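Local atomic coordinates of FACT-Spt16 (Cicer arietinum, PDB entry 5CE6), a protein that probably acts as a histone chaperone within the FACT complex, its N-terminal domain being linked to binding of histones H3-H4. Residues D264-P269 with G303-S308. Residues are numbered along the deposited sequence; the frame is centred on the assembly and turned at random.
Sequences DICYPP and GARYKS. With ACT (acetate ion), chain B.
With SG anti to its carbonyl carbon (chi1 -64°), C266 points its sulfur at R305, whose CG is anti to the backbone N (chi1 -155°); this sets R305 CB 3.9 Å from C266 SG, and the extended chain beyond carries the guanidinium away from the strand pair. C266 SG also lies 3.2 Å from A304 O. Three backbone hydrogen bonds fix the register: D264 and R305 exchange two, the shorter being R305 N to D264 O at 2.7 Å, and C266 N gives a nearly straight one to G303 O (2.9 Å, 175°). Past C266, the Y267 ring passes obliquely by G303, while its hydroxyl bonds N312; one water bridges Y267 O and G303 N. The R305 head is held at several points: NE donates to S308 O from above the carbonyl plane, NH2 grips OXT of an acetate, probably from the crystallisation liquor, at the guanidinium edge (2.8 Å), and NH1 reaches a water that also bonds D264 OD2 and I265 O. An alanine in place of R305 would probably leave S308 O and the acetate without this donor and remove one partner of the bridging water. Strand 263-265 thus pairs antiparallel with the end of 296-306, within the mixed sheet of the aminopeptidase-like (pita-bread) fold of the M24 family.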
# COMPACT_ATOMS: atom_id res chain seq x y z
N ASP A 264 1.18 -12.05 -5.97
CA ASP A 264 0.14 -12.21 -4.96
C ASP A 264 -0.94 -11.15 -5.17
O ASP A 264 -0.80 -10.27 -6.02
CB ASP A 264 0.72 -12.11 -3.55
CG ASP A 264 -0.19 -12.72 -2.49
OD1 ASP A 264 -1.23 -13.31 -2.86
OD2 ASP A 264 0.13 -12.61 -1.29
N ILE A 265 -2.02 -11.23 -4.40
CA ILE A 265 -3.06 -10.21 -4.47
C ILE A 265 -2.80 -9.20 -3.35
O ILE A 265 -2.37 -9.57 -2.26
CB ILE A 265 -4.49 -10.80 -4.33
CG1 ILE A 265 -4.69 -11.41 -2.94
CG2 ILE A 265 -4.75 -11.83 -5.41
CD1 ILE A 265 -6.13 -11.79 -2.63
N CYS A 266 -3.04 -7.92 -3.62
CA CYS A 266 -2.81 -6.90 -2.59
C CYS A 266 -3.89 -6.92 -1.54
O CYS A 266 -3.65 -6.61 -0.37
CB CYS A 266 -2.77 -5.50 -3.21
SG CYS A 266 -1.41 -5.29 -4.34
N TYR A 267 -5.10 -7.26 -1.98
CA TYR A 267 -6.27 -7.32 -1.11
C TYR A 267 -7.33 -8.08 -1.89
O TYR A 267 -7.21 -8.22 -3.11
CB TYR A 267 -6.76 -5.91 -0.75
CG TYR A 267 -7.10 -5.04 -1.96
CD1 TYR A 267 -8.37 -5.08 -2.52
CD2 TYR A 267 -6.16 -4.21 -2.53
CE1 TYR A 267 -8.68 -4.29 -3.61
CE2 TYR A 267 -6.46 -3.43 -3.62
CZ TYR A 267 -7.72 -3.48 -4.16
OH TYR A 267 -8.02 -2.68 -5.25
N PRO A 268 -8.35 -8.62 -1.19
CA PRO A 268 -9.40 -9.33 -1.92
C PRO A 268 -10.12 -8.34 -2.81
O PRO A 268 -10.54 -7.30 -2.30
CB PRO A 268 -10.33 -9.81 -0.81
CG PRO A 268 -9.45 -9.90 0.41
CD PRO A 268 -8.52 -8.73 0.27
N PRO A 269 -10.23 -8.65 -4.11
CA PRO A 269 -10.84 -7.72 -5.08
C PRO A 269 -12.18 -7.20 -4.60
O PRO A 269 -12.94 -7.95 -3.97
CB PRO A 269 -11.00 -8.59 -6.32
CG PRO A 269 -9.76 -9.48 -6.26
CD PRO A 269 -9.66 -9.83 -4.79
N GLY A 303 -6.01 -5.14 -7.11
CA GLY A 303 -4.59 -4.85 -7.10
C GLY A 303 -3.77 -6.12 -7.01
O GLY A 303 -4.04 -6.98 -6.17
N ALA A 304 -2.78 -6.22 -7.89
CA ALA A 304 -1.83 -7.33 -7.88
C ALA A 304 -0.51 -6.87 -7.26
O ALA A 304 -0.16 -5.69 -7.31
CB ALA A 304 -1.58 -7.87 -9.27
N ARG A 305 0.21 -7.83 -6.69
CA ARG A 305 1.47 -7.56 -6.03
C ARG A 305 2.55 -8.38 -6.72
O ARG A 305 2.33 -9.55 -7.06
CB ARG A 305 1.36 -7.96 -4.55
CG ARG A 305 2.30 -7.24 -3.61
CD ARG A 305 2.06 -7.69 -2.16
NE ARG A 305 2.94 -6.99 -1.22
CZ ARG A 305 3.03 -7.29 0.08
NH1 ARG A 305 2.30 -8.28 0.59
NH2 ARG A 305 3.85 -6.61 0.86
N TYR A 306 3.71 -7.78 -6.96
CA TYR A 306 4.77 -8.49 -7.65
C TYR A 306 6.08 -8.34 -6.90
O TYR A 306 6.55 -7.23 -6.68
CB TYR A 306 4.93 -7.98 -9.09
CG TYR A 306 5.92 -8.79 -9.90
CD1 TYR A 306 5.60 -10.05 -10.38
CD2 TYR A 306 7.19 -8.29 -10.19
CE1 TYR A 306 6.50 -10.79 -11.13
CE2 TYR A 306 8.10 -9.02 -10.94
CZ TYR A 306 7.75 -10.27 -11.41
OH TYR A 306 8.66 -11.00 -12.14
N LYS A 307 6.67 -9.47 -6.51
CA LYS A 307 7.86 -9.48 -5.66
C LYS A 307 7.69 -8.54 -4.46
O LYS A 307 8.63 -7.82 -4.08
CB LYS A 307 9.13 -9.17 -6.46
CG LYS A 307 9.45 -10.23 -7.52
CD LYS A 307 10.67 -9.87 -8.35
CE LYS A 307 11.93 -9.84 -7.51
NZ LYS A 307 12.25 -11.19 -6.96
N SER A 308 6.50 -8.58 -3.87
CA SER A 308 6.10 -7.78 -2.71
C SER A 308 5.71 -6.33 -3.00
O SER A 308 5.30 -5.63 -2.08
CB SER A 308 7.12 -7.83 -1.56
OG SER A 308 7.30 -9.16 -1.12
C ACT B . 3.55 -6.21 4.45
O ACT B . 3.00 -6.38 5.56
OXT ACT B . 3.40 -7.14 3.61
CH3 ACT B . 4.33 -4.97 4.15
O HOH W 1 -0.38 -9.55 -0.31
O HOH W 2 -7.09 -7.30 -5.57